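Local coordinates for enoyl-CoA hydratase (Mycolicibacterium smegmatis, PDB 7MCM), which probably catalyses the reversible addition of water to trans-2-enoyl-CoA thioesters, giving (3S)-3-hydroxyacyl-CoA in fatty acid metabolism, at residues A45-T50 against Q103-P108; I52-L57 against E206-N211; A120-A125 against F139-V144. All coordinates share one frame; numbering follows the deposited sequence.

Contact 1 of 3, residues A45-T50 against Q103-P108; sequences AANADT and QRCEVP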
ATOM      1  N   ALA B  45      22.661 -20.048   6.671  1.00 42.15           N
ATOM      2  CA  ALA B  45      23.922 -20.139   7.401  1.00 44.58           C
ATOM      3  C   ALA B  45      24.570 -18.769   7.553  1.00 42.43           C
ATOM      4  O   ALA B  45      25.179 -18.476   8.587  1.00 41.10           O
ATOM      5  CB  ALA B  45      24.875 -21.104   6.699  1.00 39.95           C
ATOM      6  N   ALA B  46      24.461 -17.926   6.531  1.00 41.11           N
ATOM      7  CA  ALA B  46      25.030 -16.586   6.625  1.00 41.69           C
ATOM      8  C   ALA B  46      24.266 -15.738   7.637  1.00 37.13           C
ATOM      9  O   ALA B  46      24.876 -14.996   8.412  1.00 41.03           O
ATOM     10  CB  ALA B  46      25.047 -15.930   5.242  1.00 33.34           C
ATOM     11  N   ASN B  47      22.934 -15.854   7.666  1.00 38.42           N
ATOM     12  CA  ASN B  47      22.157 -15.164   8.696  1.00 40.55           C
ATOM     13  C   ASN B  47      22.574 -15.597  10.094  1.00 42.59           C
ATOM     14  O   ASN B  47      22.625 -14.776  11.018  1.00 42.81           O
ATOM     15  CB  ASN B  47      20.666 -15.433   8.518  1.00 40.33           C
ATOM     16  CG  ASN B  47      20.076 -14.673   7.360  1.00 41.36           C
ATOM     17  OD1 ASN B  47      20.679 -13.723   6.856  1.00 38.29           O
ATOM     18  ND2 ASN B  47      18.893 -15.093   6.920  1.00 39.40           N
ATOM     19  N   ALA B  48      22.846 -16.891  10.275  1.00 44.18           N
ATOM     20  CA  ALA B  48      23.121 -17.419  11.601  1.00 47.29           C
ATOM     21  C   ALA B  48      24.520 -17.063  12.084  1.00 44.63           C
ATOM     22  O   ALA B  48      24.752 -17.007  13.293  1.00 46.28           O
ATOM     23  CB  ALA B  48      22.926 -18.939  11.611  1.00 46.52           C
ATOM     24  N   ASP B  49      25.461 -16.831  11.171  1.00 46.44           N
ATOM     25  CA  ASP B  49      26.843 -16.536  11.544  1.00 50.54           C
ATOM     26  C   ASP B  49      27.007 -15.024  11.619  1.00 46.08           C
ATOM     27  O   ASP B  49      27.291 -14.362  10.624  1.00 46.51           O
ATOM     28  CB  ASP B  49      27.819 -17.164  10.553  1.00 51.88           C
ATOM     29  CG  ASP B  49      29.275 -17.083  11.022  1.00 55.70           C
ATOM     30  OD1 ASP B  49      29.566 -16.354  11.995  1.00 53.00           O
ATOM     31  OD2 ASP B  49      30.133 -17.742  10.401  1.00 58.93           O
ATOM     32  N   THR B  50      26.859 -14.474  12.827  1.00 52.60           N
ATOM     33  CA  THR B  50      26.932 -13.026  12.996  1.00 54.50           C
ATOM     34  C   THR B  50      28.308 -12.449  12.675  1.00 53.43           C
ATOM     35  O   THR B  50      28.435 -11.227  12.558  1.00 56.30           O
ATOM     36  CB  THR B  50      26.508 -12.648  14.409  1.00 53.57           C
ATOM     37  OG1 THR B  50      27.391 -13.258  15.361  1.00 55.93           O
ATOM     38  CG2 THR B  50      25.070 -13.092  14.663  1.00 51.33           C
ATOM     39  N   GLN B 103      15.260 -12.359   0.006  1.00 40.02           N
ATOM     40  CA  GLN B 103      14.424 -11.474   0.807  1.00 41.54           C
ATOM     41  C   GLN B 103      14.657 -11.662   2.290  1.00 42.64           C
ATOM     42  O   GLN B 103      14.473 -10.717   3.059  1.00 40.33           O
ATOM     43  CB  GLN B 103      12.944 -11.718   0.510  1.00 42.57           C
ATOM     44  CG  GLN B 103      12.389 -11.023  -0.720  1.00 55.37           C
ATOM     45  CD  GLN B 103      12.510  -9.509  -0.628  1.00 59.23           C
ATOM     46  OE1 GLN B 103      13.339  -8.887  -1.300  1.00 57.81           O
ATOM     47  NE2 GLN B 103      11.667  -8.905   0.214  1.00 58.82           N
ATOM     48  N   ARG B 104      14.997 -12.871   2.722  1.00 42.55           N
ATOM     49  CA  ARG B 104      15.272 -13.090   4.131  1.00 41.45           C
ATOM     50  C   ARG B 104      16.763 -13.047   4.447  1.00 40.98           C
ATOM     51  O   ARG B 104      17.139 -13.185   5.619  1.00 40.18           O
ATOM     52  CB  ARG B 104      14.643 -14.407   4.601  1.00 44.19           C
ATOM     53  CG  ARG B 104      15.374 -15.642   4.157  1.00 47.10           C
ATOM     54  CD  ARG B 104      14.824 -16.921   4.807  1.00 49.96           C
ATOM     55  NE  ARG B 104      15.580 -18.086   4.351  1.00 44.71           N
ATOM     56  CZ  ARG B 104      15.295 -18.767   3.247  1.00 50.35           C
ATOM     57  NH1 ARG B 104      14.249 -18.460   2.494  1.00 45.03           N
ATOM     58  NH2 ARG B 104      16.081 -19.781   2.887  1.00 49.83           N
ATOM     59  N   CYS B 105      17.616 -12.817   3.445  1.00 39.07           N
ATOM     60  CA  CYS B 105      19.050 -12.691   3.688  1.00 42.26           C
ATOM     61  C   CYS B 105      19.358 -11.364   4.365  1.00 37.51           C
ATOM     62  O   CYS B 105      19.135 -10.295   3.780  1.00 34.36           O
ATOM     63  CB  CYS B 105      19.830 -12.802   2.383  1.00 36.10           C
ATOM     64  SG  CYS B 105      21.628 -12.857   2.633  1.00 38.55           S
ATOM     65  N   GLU B 106      19.933 -11.439   5.570  1.00 36.64           N
ATOM     66  CA  GLU B 106      20.198 -10.251   6.370  1.00 34.96           C
ATOM     67  C   GLU B 106      21.484  -9.540   5.984  1.00 33.46           C
ATOM     68  O   GLU B 106      21.693  -8.404   6.419  1.00 38.60           O
ATOM     69  CB  GLU B 106      20.269 -10.605   7.850  1.00 40.31           C
ATOM     70  CG  GLU B 106      19.077 -11.354   8.350  1.00 43.11           C
ATOM     71  CD  GLU B 106      19.230 -11.722   9.805  1.00 52.75           C
ATOM     72  OE1 GLU B 106      20.185 -11.225  10.452  1.00 53.60           O
ATOM     73  OE2 GLU B 106      18.394 -12.511  10.301  1.00 61.36           O
ATOM     74  N   VAL B 107      22.365 -10.178   5.225  1.00 31.92           N
ATOM     75  CA  VAL B 107      23.629  -9.527   4.902  1.00 32.85           C
ATOM     76  C   VAL B 107      23.544  -8.978   3.482  1.00 35.86           C
ATOM     77  O   VAL B 107      22.845  -9.554   2.633  1.00 31.20           O
ATOM     78  CB  VAL B 107      24.831 -10.476   5.091  1.00 38.58           C
ATOM     79  CG1 VAL B 107      24.703 -11.263   6.406  1.00 41.86           C
ATOM     80  CG2 VAL B 107      24.985 -11.401   3.937  1.00 36.81           C
ATOM     81  N   PRO B 108      24.212  -7.855   3.202  1.00 32.83           N
ATOM     82  CA  PRO B 108      24.271  -7.340   1.829  1.00 35.57           C
ATOM     83  C   PRO B 108      24.909  -8.347   0.882  1.00 33.49           C
ATOM     84  O   PRO B 108      25.850  -9.058   1.247  1.00 31.41           O
ATOM     85  CB  PRO B 108      25.135  -6.081   1.952  1.00 34.47           C
ATOM     86  CG  PRO B 108      25.233  -5.779   3.404  1.00 35.76           C
ATOM     87  CD  PRO B 108      24.880  -6.988   4.181  1.00 30.44           C
TER
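N47 and E106 bring the two backbones closest, with CA atoms 5.8 Å apart, where the last turn of helix 33-48 meets the loop that follows helix 97-104. The N47 amide carries the contact. It makes two hydrogen bonds to backbone atoms two residues apart. OD1 accepts from N of E106 at 2.7 Å, and this bond is nearly straight, with an N-H...O angle of 169°. ND2 donates to O of R104 at 2.9 Å. That bond is more bent, and the donor sits above the carbonyl plane of R104. The CG of N47 is anti to its carbonyl carbon (chi1 -74°), which swings the amide off the helix flank and across to the loop.

The side chain of E106 lies over this amide. The amide and carboxylate planes are stacked, 25° apart. CG of E106 lies 3.2 Å from OD1 of N47, so aliphatic carbon covers the accepting oxygen. The extended chain carries the carboxylate on to R217, which forms a salt bridge with OE1. R217 also donates to the backbone oxygens of A46 and N47. One arginine thus serves both segments.

Few other atoms meet: CG1 of V107 comes 4.2 Å from O of A46. R104 offers mainly its carbonyl here. Its guanidinium turns back along helix 33-48 to form salt bridges with D40 and D44.

One side-chain amide joins a helix end to a loop. Both ends of the amide are used, which should fix its rotation. O of R104 and N of E106 gain partners, and the loop is held as it turns toward the next strand.

Contact 2 of 3, residues I52-L57 against E206-N211; sequences ISVVIL and ERIAKN
V54 meets I208 and A209 in the apolar part of this contact. CG2 of V54 is the methyl that does the touching. It lies 3.5 Å from CG2 of I208, tighter than usual for two carbons, and 4.0 Å from CB of A209. It therefore sits against both neighbouring side chains, near the C-terminal part of helix 197-209. The first torsion of V54 (chi1 -170°) turns CG1 anti to the backbone N and leaves CG2 anti to the carbonyl carbon, facing the helix. I208 offers its short branch, CG2, and this is anti to its own backbone N. A205 of the same helix also touches V54. V216 of helix 213-226 touches I208.

The polar link runs through one water. S53 OG donates to it at 2.6 Å. The water then donates to O of A209 at 2.9 Å and to O of N211 at 2.6 Å. It thus joins one hydroxyl to two carbonyls. CB of S53 also comes 4.4 Å from CA of A209.

Charged groups lie on the far side of the helix. NZ of K210 bonds to O of R207 at 2.8 Å, in the carbonyl plane and on a lone pair. The same ammonium forms a salt bridge with D175 of a neighbouring subunit. R207 pairs with D175 and E169 of that subunit. I208 and N211 also touch that subunit, beside the salt bridges of R207 and K210.

Apolar side chains thus pack on the start of strand 54-59, with a water tying up the backbone oxygens beside them. The contact links the central sheet to a subunit interface without a direct hydrogen bond between the two segments.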
ATOM      1  N   ILE B  52      29.647 -12.899   9.772  1.00 44.06           N
ATOM      2  CA  ILE B  52      29.548 -12.584   8.347  1.00 42.20           C
ATOM      3  C   ILE B  52      28.806 -11.265   8.144  1.00 44.63           C
ATOM      4  O   ILE B  52      27.736 -11.039   8.723  1.00 42.53           O
ATOM      5  CB  ILE B  52      28.842 -13.722   7.585  1.00 42.22           C
ATOM      6  CG1 ILE B  52      29.533 -15.063   7.844  1.00 48.29           C
ATOM      7  CG2 ILE B  52      28.776 -13.411   6.083  1.00 39.69           C
ATOM      8  CD1 ILE B  52      30.945 -15.118   7.350  1.00 51.76           C
ATOM      9  N   SER B  53      29.347 -10.409   7.274  1.00 34.97           N
ATOM     10  CA  SER B  53      28.766  -9.098   7.014  1.00 39.25           C
ATOM     11  C   SER B  53      28.470  -8.816   5.549  1.00 34.25           C
ATOM     12  O   SER B  53      27.691  -7.902   5.272  1.00 37.78           O
ATOM     13  CB  SER B  53      29.689  -7.982   7.537  1.00 36.79           C
ATOM     14  OG  SER B  53      29.621  -7.880   8.947  1.00 42.21           O
ATOM     15  N   VAL B  54      29.093  -9.527   4.611  1.00 33.20           N
ATOM     16  CA  VAL B  54      28.915  -9.288   3.177  1.00 34.87           C
ATOM     17  C   VAL B  54      29.020 -10.627   2.461  1.00 37.87           C
ATOM     18  O   VAL B  54      29.845 -11.470   2.832  1.00 31.69           O
ATOM     19  CB  VAL B  54      29.970  -8.312   2.606  1.00 30.37           C
ATOM     20  CG1 VAL B  54      29.610  -7.909   1.185  1.00 28.99           C
ATOM     21  CG2 VAL B  54      30.134  -7.088   3.472  1.00 39.25           C
ATOM     22  N   VAL B  55      28.199 -10.807   1.423  1.00 32.71           N
ATOM     23  CA  VAL B  55      28.296 -11.934   0.492  1.00 34.00           C
ATOM     24  C   VAL B  55      28.609 -11.372  -0.884  1.00 28.95           C
ATOM     25  O   VAL B  55      27.994 -10.388  -1.309  1.00 29.33           O
ATOM     26  CB  VAL B  55      27.004 -12.782   0.455  1.00 27.23           C
ATOM     27  CG1 VAL B  55      26.972 -13.728  -0.766  1.00 28.72           C
ATOM     28  CG2 VAL B  55      26.858 -13.590   1.723  1.00 30.77           C
ATOM     29  N   ILE B  56      29.602 -11.962  -1.550  1.00 31.60           N
ATOM     30  CA  ILE B  56      29.859 -11.742  -2.971  1.00 30.91           C
ATOM     31  C   ILE B  56      29.322 -12.951  -3.734  1.00 35.54           C
ATOM     32  O   ILE B  56      29.756 -14.085  -3.497  1.00 30.06           O
ATOM     33  CB  ILE B  56      31.355 -11.562  -3.257  1.00 29.23           C
ATOM     34  CG1 ILE B  56      31.911 -10.292  -2.591  1.00 30.64           C
ATOM     35  CG2 ILE B  56      31.590 -11.580  -4.770  1.00 29.96           C
ATOM     36  CD1 ILE B  56      33.449 -10.200  -2.652  1.00 29.79           C
ATOM     37  N   LEU B  57      28.406 -12.720  -4.667  1.00 30.17           N
ATOM     38  CA  LEU B  57      27.811 -13.790  -5.466  1.00 28.70           C
ATOM     39  C   LEU B  57      28.354 -13.718  -6.886  1.00 28.01           C
ATOM     40  O   LEU B  57      28.274 -12.672  -7.530  1.00 26.90           O
ATOM     41  CB  LEU B  57      26.284 -13.686  -5.474  1.00 30.49           C
ATOM     42  CG  LEU B  57      25.526 -14.695  -6.347  1.00 28.17           C
ATOM     43  CD1 LEU B  57      25.732 -16.130  -5.843  1.00 32.07           C
ATOM     44  CD2 LEU B  57      24.051 -14.317  -6.386  1.00 28.67           C
ATOM     45  N   GLU B 206      34.830  -4.934   1.290  1.00 32.42           N
ATOM     46  CA  GLU B 206      35.587  -4.460   2.450  1.00 35.09           C
ATOM     47  C   GLU B 206      35.165  -3.064   2.894  1.00 34.58           C
ATOM     48  O   GLU B 206      35.312  -2.726   4.076  1.00 34.73           O
ATOM     49  CB  GLU B 206      37.083  -4.491   2.158  1.00 35.60           C
ATOM     50  CG  GLU B 206      37.732  -5.816   2.568  1.00 50.20           C
ATOM     51  CD  GLU B 206      37.612  -6.063   4.074  1.00 63.64           C
ATOM     52  OE1 GLU B 206      37.611  -5.072   4.861  1.00 64.16           O
ATOM     53  OE2 GLU B 206      37.504  -7.245   4.468  1.00 69.30           O
ATOM     54  N   ARG B 207      34.667  -2.235   1.975  1.00 32.03           N
ATOM     55  CA  ARG B 207      34.150  -0.929   2.386  1.00 41.31           C
ATOM     56  C   ARG B 207      32.902  -1.070   3.254  1.00 37.70           C
ATOM     57  O   ARG B 207      32.593  -0.169   4.044  1.00 36.14           O
ATOM     58  CB  ARG B 207      33.845  -0.056   1.166  1.00 35.32           C
ATOM     59  CG  ARG B 207      35.051   0.486   0.391  1.00 32.76           C
ATOM     60  CD  ARG B 207      34.541   1.133  -0.938  1.00 43.40           C
ATOM     61  NE  ARG B 207      33.551   2.175  -0.685  1.00 42.61           N
ATOM     62  CZ  ARG B 207      32.667   2.628  -1.565  1.00 41.38           C
ATOM     63  NH1 ARG B 207      32.597   2.140  -2.790  1.00 36.24           N
ATOM     64  NH2 ARG B 207      31.836   3.603  -1.205  1.00 41.98           N
ATOM     65  N   ILE B 208      32.170  -2.169   3.099  1.00 27.45           N
ATOM     66  CA  ILE B 208      31.054  -2.509   3.977  1.00 28.62           C
ATOM     67  C   ILE B 208      31.530  -3.239   5.222  1.00 33.86           C
ATOM     68  O   ILE B 208      31.166  -2.877   6.343  1.00 32.18           O
ATOM     69  CB  ILE B 208      30.027  -3.363   3.214  1.00 28.46           C
ATOM     70  CG1 ILE B 208      29.446  -2.583   2.035  1.00 30.14           C
ATOM     71  CG2 ILE B 208      28.940  -3.883   4.152  1.00 27.95           C
ATOM     72  CD1 ILE B 208      28.567  -3.443   1.141  1.00 24.50           C
ATOM     73  N   ALA B 209      32.354  -4.278   5.031  1.00 29.06           N
ATOM     74  CA  ALA B 209      32.715  -5.182   6.113  1.00 29.53           C
ATOM     75  C   ALA B 209      33.564  -4.513   7.193  1.00 34.64           C
ATOM     76  O   ALA B 209      33.672  -5.061   8.292  1.00 33.46           O
ATOM     77  CB  ALA B 209      33.450  -6.405   5.550  1.00 35.49           C
ATOM     78  N   LYS B 210      34.170  -3.352   6.908  1.00 32.78           N
ATOM     79  CA  LYS B 210      34.940  -2.640   7.931  1.00 33.60           C
ATOM     80  C   LYS B 210      34.059  -2.112   9.061  1.00 39.08           C
ATOM     81  O   LYS B 210      34.576  -1.831  10.150  1.00 32.11           O
ATOM     82  CB  LYS B 210      35.698  -1.461   7.311  1.00 35.69           C
ATOM     83  CG  LYS B 210      34.775  -0.324   6.796  1.00 34.80           C
ATOM     84  CD  LYS B 210      35.573   0.964   6.544  1.00 38.82           C
ATOM     85  CE  LYS B 210      34.704   2.147   6.103  1.00 34.35           C
ATOM     86  NZ  LYS B 210      34.196   2.018   4.705  1.00 34.38           N
ATOM     87  N   ASN B 211      32.733  -1.970   8.825  1.00 29.66           N
ATOM     88  CA  ASN B 211      31.802  -1.364   9.760  1.00 31.54           C
ATOM     89  C   ASN B 211      31.267  -2.388  10.749  1.00 33.38           C
ATOM     90  O   ASN B 211      31.264  -3.586  10.474  1.00 37.12           O
ATOM     91  CB  ASN B 211      30.651  -0.711   8.984  1.00 28.75           C
ATOM     92  CG  ASN B 211      31.140   0.386   8.073  1.00 33.24           C
ATOM     93  OD1 ASN B 211      30.778   0.466   6.885  1.00 31.34           O
ATOM     94  ND2 ASN B 211      31.992   1.228   8.612  1.00 24.79           N
TER
HETATM   95  O   HOH W   1      31.322  -6.050   9.630  1.00 41.77           O

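Contact 3 of 3, residues A120-A125 against F139-V144; sequences AGCDLA and FAESFV
D123 and E141 meet through their carboxylates. OD1 of D123 and OE1 of E141 are modelled 2.4 Å apart, too close for the bond to be judged, and the two planes are perpendicular. E141 reaches this point because its chain bends at chi2 (75°). Its OE1 also lies in plane at the edge of the F143 ring. OD2 of D123 comes 3.4 Å from CE2 of F143. The same ring brings CZ to 3.4 Å from N of A120, at the start of the helix.

Next to these groups, CB of C122 packs 3.4 Å from O of A140. SG of C122 and CB of A125 lie near the plane of the F139 ring, at its edge. CE2 of F139 is 4.1 Å from CB of A125.

An inverse gamma turn centred on E141 directs the chain from strand 138-140 to F143. P150 touches both D123 and F143, and D152 brings another acid near OD2 of D123.

By alignment with crotonases, A120 N is probably an oxyanion-hole amide, and D123 stands where hydratases carry one catalytic glutamate. F143 occupies the place of the second. Catalytic roles here are inferred from the crotonase fold.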
ATOM      1  N   ALA B 120      16.663 -16.504 -15.642  1.00 34.62           N
ATOM      2  CA  ALA B 120      16.706 -16.526 -14.184  1.00 38.14           C
ATOM      3  C   ALA B 120      18.023 -15.967 -13.656  1.00 31.34           C
ATOM      4  O   ALA B 120      18.051 -15.379 -12.573  1.00 29.49           O
ATOM      5  CB  ALA B 120      16.477 -17.960 -13.679  1.00 31.09           C
ATOM      6  N   GLY B 121      19.120 -16.143 -14.403  1.00 31.17           N
ATOM      7  CA  GLY B 121      20.399 -15.598 -13.975  1.00 29.82           C
ATOM      8  C   GLY B 121      20.432 -14.083 -14.022  1.00 33.49           C
ATOM      9  O   GLY B 121      21.015 -13.439 -13.146  1.00 30.16           O
ATOM     10  N   CYS B 122      19.785 -13.493 -15.029  1.00 29.58           N
ATOM     11  CA  CYS B 122      19.645 -12.043 -15.063  1.00 29.09           C
ATOM     12  C   CYS B 122      18.882 -11.555 -13.836  1.00 28.27           C
ATOM     13  O   CYS B 122      19.321 -10.630 -13.140  1.00 27.77           O
ATOM     14  CB  CYS B 122      18.943 -11.618 -16.359  1.00 29.13           C
ATOM     15  SG  CYS B 122      18.679  -9.811 -16.508  1.00 29.86           S
ATOM     16  N   ASP B 123      17.764 -12.213 -13.519  1.00 27.50           N
ATOM     17  CA  ASP B 123      16.930 -11.779 -12.402  1.00 28.24           C
ATOM     18  C   ASP B 123      17.657 -11.935 -11.067  1.00 28.04           C
ATOM     19  O   ASP B 123      17.515 -11.090 -10.183  1.00 27.42           O
ATOM     20  CB  ASP B 123      15.629 -12.573 -12.392  1.00 30.79           C
ATOM     21  CG  ASP B 123      14.804 -12.340 -13.643  1.00 37.15           C
ATOM     22  OD1 ASP B 123      15.200 -11.487 -14.440  1.00 30.57           O
ATOM     23  OD2 ASP B 123      13.784 -13.014 -13.845  1.00 32.09           O
ATOM     24  N   LEU B 124      18.428 -13.014 -10.906  1.00 27.95           N
ATOM     25  CA  LEU B 124      19.214 -13.201  -9.691  1.00 28.01           C
ATOM     26  C   LEU B 124      20.163 -12.026  -9.461  1.00 29.58           C
ATOM     27  O   LEU B 124      20.219 -11.473  -8.356  1.00 29.44           O
ATOM     28  CB  LEU B 124      19.991 -14.514  -9.769  1.00 27.14           C
ATOM     29  CG  LEU B 124      20.967 -14.813  -8.618  1.00 26.52           C
ATOM     30  CD1 LEU B 124      20.247 -14.913  -7.305  1.00 29.72           C
ATOM     31  CD2 LEU B 124      21.750 -16.081  -8.905  1.00 32.87           C
ATOM     32  N   ALA B 125      20.917 -11.624 -10.492  1.00 26.36           N
ATOM     33  CA  ALA B 125      21.822 -10.489 -10.323  1.00 27.75           C
ATOM     34  C   ALA B 125      21.060  -9.244  -9.903  1.00 27.54           C
ATOM     35  O   ALA B 125      21.481  -8.514  -8.993  1.00 27.28           O
ATOM     36  CB  ALA B 125      22.580 -10.222 -11.617  1.00 32.58           C
ATOM     37  N   PHE B 139      23.523  -9.047 -19.958  1.00 27.01           N
ATOM     38  CA  PHE B 139      22.263  -9.355 -19.305  1.00 27.93           C
ATOM     39  C   PHE B 139      21.185  -9.550 -20.361  1.00 33.70           C
ATOM     40  O   PHE B 139      21.186  -8.882 -21.400  1.00 29.11           O
ATOM     41  CB  PHE B 139      21.844  -8.231 -18.341  1.00 26.01           C
ATOM     42  CG  PHE B 139      22.858  -7.938 -17.274  1.00 26.30           C
ATOM     43  CD1 PHE B 139      23.988  -7.183 -17.565  1.00 29.39           C
ATOM     44  CD2 PHE B 139      22.691  -8.421 -15.983  1.00 29.59           C
ATOM     45  CE1 PHE B 139      24.946  -6.919 -16.583  1.00 28.85           C
ATOM     46  CE2 PHE B 139      23.632  -8.152 -14.999  1.00 32.51           C
ATOM     47  CZ  PHE B 139      24.761  -7.397 -15.303  1.00 29.03           C
ATOM     48  N   ALA B 140      20.278 -10.483 -20.107  1.00 29.60           N
ATOM     49  CA  ALA B 140      19.157 -10.692 -21.014  1.00 29.82           C
ATOM     50  C   ALA B 140      17.972 -11.187 -20.207  1.00 30.27           C
ATOM     51  O   ALA B 140      18.035 -12.259 -19.591  1.00 28.18           O
ATOM     52  CB  ALA B 140      19.499 -11.679 -22.136  1.00 31.46           C
ATOM     53  N   GLU B 141      16.916 -10.383 -20.197  1.00 26.04           N
ATOM     54  CA  GLU B 141      15.600 -10.780 -19.710  1.00 28.83           C
ATOM     55  C   GLU B 141      14.913 -11.537 -20.846  1.00 32.48           C
ATOM     56  O   GLU B 141      13.981 -11.056 -21.488  1.00 31.75           O
ATOM     57  CB  GLU B 141      14.816  -9.541 -19.283  1.00 30.75           C
ATOM     58  CG  GLU B 141      13.596  -9.795 -18.421  1.00 34.21           C
ATOM     59  CD  GLU B 141      13.974 -10.149 -16.980  1.00 37.90           C
ATOM     60  OE1 GLU B 141      14.750 -11.098 -16.798  1.00 38.99           O
ATOM     61  OE2 GLU B 141      13.462  -9.506 -16.040  1.00 44.49           O
ATOM     62  N   SER B 142      15.422 -12.746 -21.108  1.00 31.96           N
ATOM     63  CA  SER B 142      15.176 -13.437 -22.376  1.00 31.75           C
ATOM     64  C   SER B 142      13.822 -14.128 -22.458  1.00 30.92           C
ATOM     65  O   SER B 142      13.471 -14.621 -23.539  1.00 30.14           O
ATOM     66  CB  SER B 142      16.269 -14.478 -22.610  1.00 32.05           C
ATOM     67  OG  SER B 142      16.296 -15.410 -21.541  1.00 33.85           O
ATOM     68  N   PHE B 143      13.045 -14.146 -21.367  1.00 29.70           N
ATOM     69  CA  PHE B 143      11.867 -15.009 -21.274  1.00 29.74           C
ATOM     70  C   PHE B 143      10.911 -14.821 -22.451  1.00 29.95           C
ATOM     71  O   PHE B 143      10.429 -15.794 -23.041  1.00 27.74           O
ATOM     72  CB  PHE B 143      11.136 -14.717 -19.962  1.00 27.99           C
ATOM     73  CG  PHE B 143      11.949 -15.015 -18.743  1.00 33.55           C
ATOM     74  CD1 PHE B 143      11.954 -16.285 -18.188  1.00 34.88           C
ATOM     75  CD2 PHE B 143      12.731 -14.017 -18.157  1.00 28.23           C
ATOM     76  CE1 PHE B 143      12.716 -16.551 -17.045  1.00 32.80           C
ATOM     77  CE2 PHE B 143      13.494 -14.281 -17.026  1.00 33.17           C
ATOM     78  CZ  PHE B 143      13.483 -15.541 -16.470  1.00 30.00           C
ATOM     79  N   VAL B 144      10.623 -13.563 -22.800  1.00 27.94           N
ATOM     80  CA  VAL B 144       9.611 -13.262 -23.814  1.00 27.65           C
ATOM     81  C   VAL B 144       9.952 -13.889 -25.158  1.00 26.20           C
ATOM     82  O   VAL B 144       9.049 -14.215 -25.948  1.00 29.60           O
ATOM     83  CB  VAL B 144       9.433 -11.734 -23.925  1.00 30.74           C
ATOM     84  CG1 VAL B 144      10.674 -11.090 -24.557  1.00 28.74           C
ATOM     85  CG2 VAL B 144       8.173 -11.395 -24.707  1.00 31.58           C
TER

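How the contacts relate
Contacts 1 and 2 are neighbours, with centres 12 Å apart. Their segments alternate along the chain. They join directly at the sheet: O of P108 probably accepts a hydrogen bond from N of V55, at 2.9 Å. This is where strands 54-59 and 109-113 run side by side in parallel. Contact 3 lies across the chain's centre. Its centre is about 24 Å from that of contact 1, which closes before it opens, and about 25 Å from that of contact 2. In sequence it falls between the two segments of contact 2. L57 CD2 still touches L124 CG at 3.8 Å. Strand 54-59 thus runs from contacts 1 and 2 toward the probable active-site region.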